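PDB 4GNX: putative uncharacterized protein from Ustilago maydis, which probably serves as the small OB-fold subunit of replication protein A, the trimeric complex that binds single-stranded DNA. Local coordinates for residues T5-S10 / R22-V27. Residues are numbered along the deposited sequence; the frame is centred on the assembly and turned at random.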
loop_
_atom_site.group_PDB
_atom_site.type_symbol
_atom_site.label_atom_id
_atom_site.label_comp_id
_atom_site.label_asym_id
_atom_site.label_seq_id
_atom_site.Cartn_x
_atom_site.Cartn_y
_atom_site.Cartn_z
ATOM N N THR A 5 23.851 -12.939 -1.946
ATOM C CA THR A 5 24.620 -11.889 -1.315
ATOM C C THR A 5 23.730 -11.052 -0.390
ATOM O O THR A 5 23.130 -10.084 -0.835
ATOM C CB THR A 5 25.311 -11.029 -2.386
ATOM O OG1 THR A 5 26.383 -11.785 -2.942
ATOM C CG2 THR A 5 25.910 -9.770 -1.793
ATOM N N PRO A 6 23.643 -11.420 0.909
ATOM C CA PRO A 6 22.816 -10.687 1.876
ATOM C C PRO A 6 22.916 -9.161 1.788
ATOM O O PRO A 6 24.017 -8.615 1.622
ATOM C CB PRO A 6 23.355 -11.170 3.247
ATOM C CG PRO A 6 24.586 -11.944 2.950
ATOM C CD PRO A 6 24.391 -12.499 1.573
ATOM N N LEU A 7 21.768 -8.494 1.918
ATOM C CA LEU A 7 21.702 -7.033 2.078
ATOM C C LEU A 7 21.814 -6.782 3.538
ATOM O O LEU A 7 20.930 -7.179 4.296
ATOM C CB LEU A 7 20.350 -6.498 1.615
ATOM C CG LEU A 7 20.232 -5.012 1.328
ATOM C CD1 LEU A 7 21.160 -4.581 0.193
ATOM C CD2 LEU A 7 18.785 -4.675 1.016
ATOM N N ILE A 8 22.886 -6.135 3.964
ATOM C CA ILE A 8 23.103 -6.025 5.394
ATOM C C ILE A 8 23.342 -4.586 5.855
ATOM O O ILE A 8 23.549 -3.686 5.039
ATOM C CB ILE A 8 24.212 -7.009 5.880
ATOM C CG1 ILE A 8 25.597 -6.510 5.489
ATOM C CG2 ILE A 8 23.955 -8.423 5.358
ATOM C CD1 ILE A 8 26.644 -6.837 6.517
ATOM N N ASN A 9 23.244 -4.379 7.163
ATOM C CA ASN A 9 23.654 -3.143 7.769
ATOM C C ASN A 9 24.930 -3.407 8.569
ATOM O O ASN A 9 25.455 -4.526 8.540
ATOM C CB ASN A 9 22.516 -2.538 8.604
ATOM C CG ASN A 9 21.983 -3.474 9.696
ATOM O OD1 ASN A 9 20.784 -3.481 9.961
ATOM N ND2 ASN A 9 22.869 -4.219 10.365
ATOM N N SER A 10 25.436 -2.394 9.268
ATOM C CA SER A 10 26.746 -2.496 9.896
ATOM C C SER A 10 26.780 -3.518 11.051
ATOM O O SER A 10 27.830 -4.097 11.364
ATOM C CB SER A 10 27.217 -1.118 10.367
ATOM O OG SER A 10 26.288 -0.499 11.248
ATOM N N ARG A 22 26.386 -7.194 0.582
ATOM C CA ARG A 22 25.942 -6.031 -0.147
ATOM C C ARG A 22 25.469 -5.034 0.882
ATOM O O ARG A 22 24.749 -5.400 1.801
ATOM C CB ARG A 22 24.807 -6.431 -1.059
ATOM C CG ARG A 22 24.367 -5.344 -2.010
ATOM C CD ARG A 22 23.707 -5.963 -3.243
ATOM N NE ARG A 22 24.711 -6.497 -4.162
ATOM C CZ ARG A 22 24.437 -7.282 -5.193
ATOM N NH1 ARG A 22 23.187 -7.624 -5.436
ATOM N NH2 ARG A 22 25.413 -7.734 -5.976
ATOM N N ILE A 23 25.886 -3.781 0.757
ATOM C CA ILE A 23 25.546 -2.766 1.768
ATOM C C ILE A 23 25.358 -1.378 1.144
ATOM O O ILE A 23 26.102 -0.999 0.221
ATOM C CB ILE A 23 26.554 -2.760 2.948
ATOM C CG1 ILE A 23 26.265 -1.623 3.906
ATOM C CG2 ILE A 23 27.970 -2.555 2.471
ATOM C CD1 ILE A 23 26.647 -1.917 5.342
ATOM N N VAL A 24 24.358 -0.647 1.645
ATOM C CA VAL A 24 24.013 0.679 1.137
ATOM C C VAL A 24 24.258 1.748 2.186
ATOM O O VAL A 24 23.941 1.574 3.357
ATOM C CB VAL A 24 22.526 0.777 0.727
ATOM C CG1 VAL A 24 22.234 2.139 0.110
ATOM C CG2 VAL A 24 22.154 -0.309 -0.274
ATOM N N GLY A 25 24.795 2.877 1.771
ATOM C CA GLY A 25 25.019 3.941 2.719
ATOM C C GLY A 25 25.287 5.270 2.084
ATOM O O GLY A 25 25.558 5.346 0.885
ATOM N N LYS A 26 25.181 6.305 2.906
ATOM C CA LYS A 26 25.455 7.685 2.529
ATOM C C LYS A 26 26.947 7.930 2.705
ATOM O O LYS A 26 27.527 7.581 3.729
ATOM C CB LYS A 26 24.673 8.636 3.440
ATOM C CG LYS A 26 24.251 9.965 2.828
ATOM C CD LYS A 26 25.319 11.029 2.941
ATOM C CE LYS A 26 24.719 12.412 2.788
ATOM N NZ LYS A 26 25.793 13.456 2.753
ATOM N N VAL A 27 27.568 8.515 1.688
ATOM C CA VAL A 27 29.001 8.792 1.710
ATOM C C VAL A 27 29.290 9.934 2.668
ATOM O O VAL A 27 28.767 11.040 2.515
ATOM C CB VAL A 27 29.548 9.126 0.307
ATOM C CG1 VAL A 27 31.025 9.470 0.375
ATOM C CG2 VAL A 27 29.331 7.949 -0.631
#
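The side chain of Thr5 crosses that of Arg22 at about a right angle, its methyl CG2 lying over the arginine, 3.6 Å from Arg22 CB and 4.1 Å above the guanidinium plane, offset toward its rim. With chi1 at -73° (measured to OG1), CG2 stands anti to the backbone N, putting methyl rather than hydroxyl against the arginine. The arginine's polar end is gripped by Thr64 of strand 60-68 and by a salt bridge from NH1 to Glu60 of a neighbouring subunit, so a long, charged residue suits this subunit interface.

Two backbone hydrogen bonds clasp Arg22: the bond from Arg22 N to Pro6 O is bent (3.0 Å, 143°), whereas Ile8 N donates almost straight to Arg22 O (2.9 Å, 165°). Proline, lacking an N-H, still supplies the carbonyl. Leu7, between these bonds, lays CD1 against Arg22 CG (4.0 Å) and Val24 CG2, while packing on Val99 and Val100 of helix 93-104. On the face opposite Leu7 and Arg22, Ile23 CD1 reaches the Ile8 carbonyl oxygen at 3.6 Å. Strand 7-8 thus runs parallel to strand 20-31, consistent with an N-terminal addition to the five-stranded OB barrel of a replication protein A small subunit.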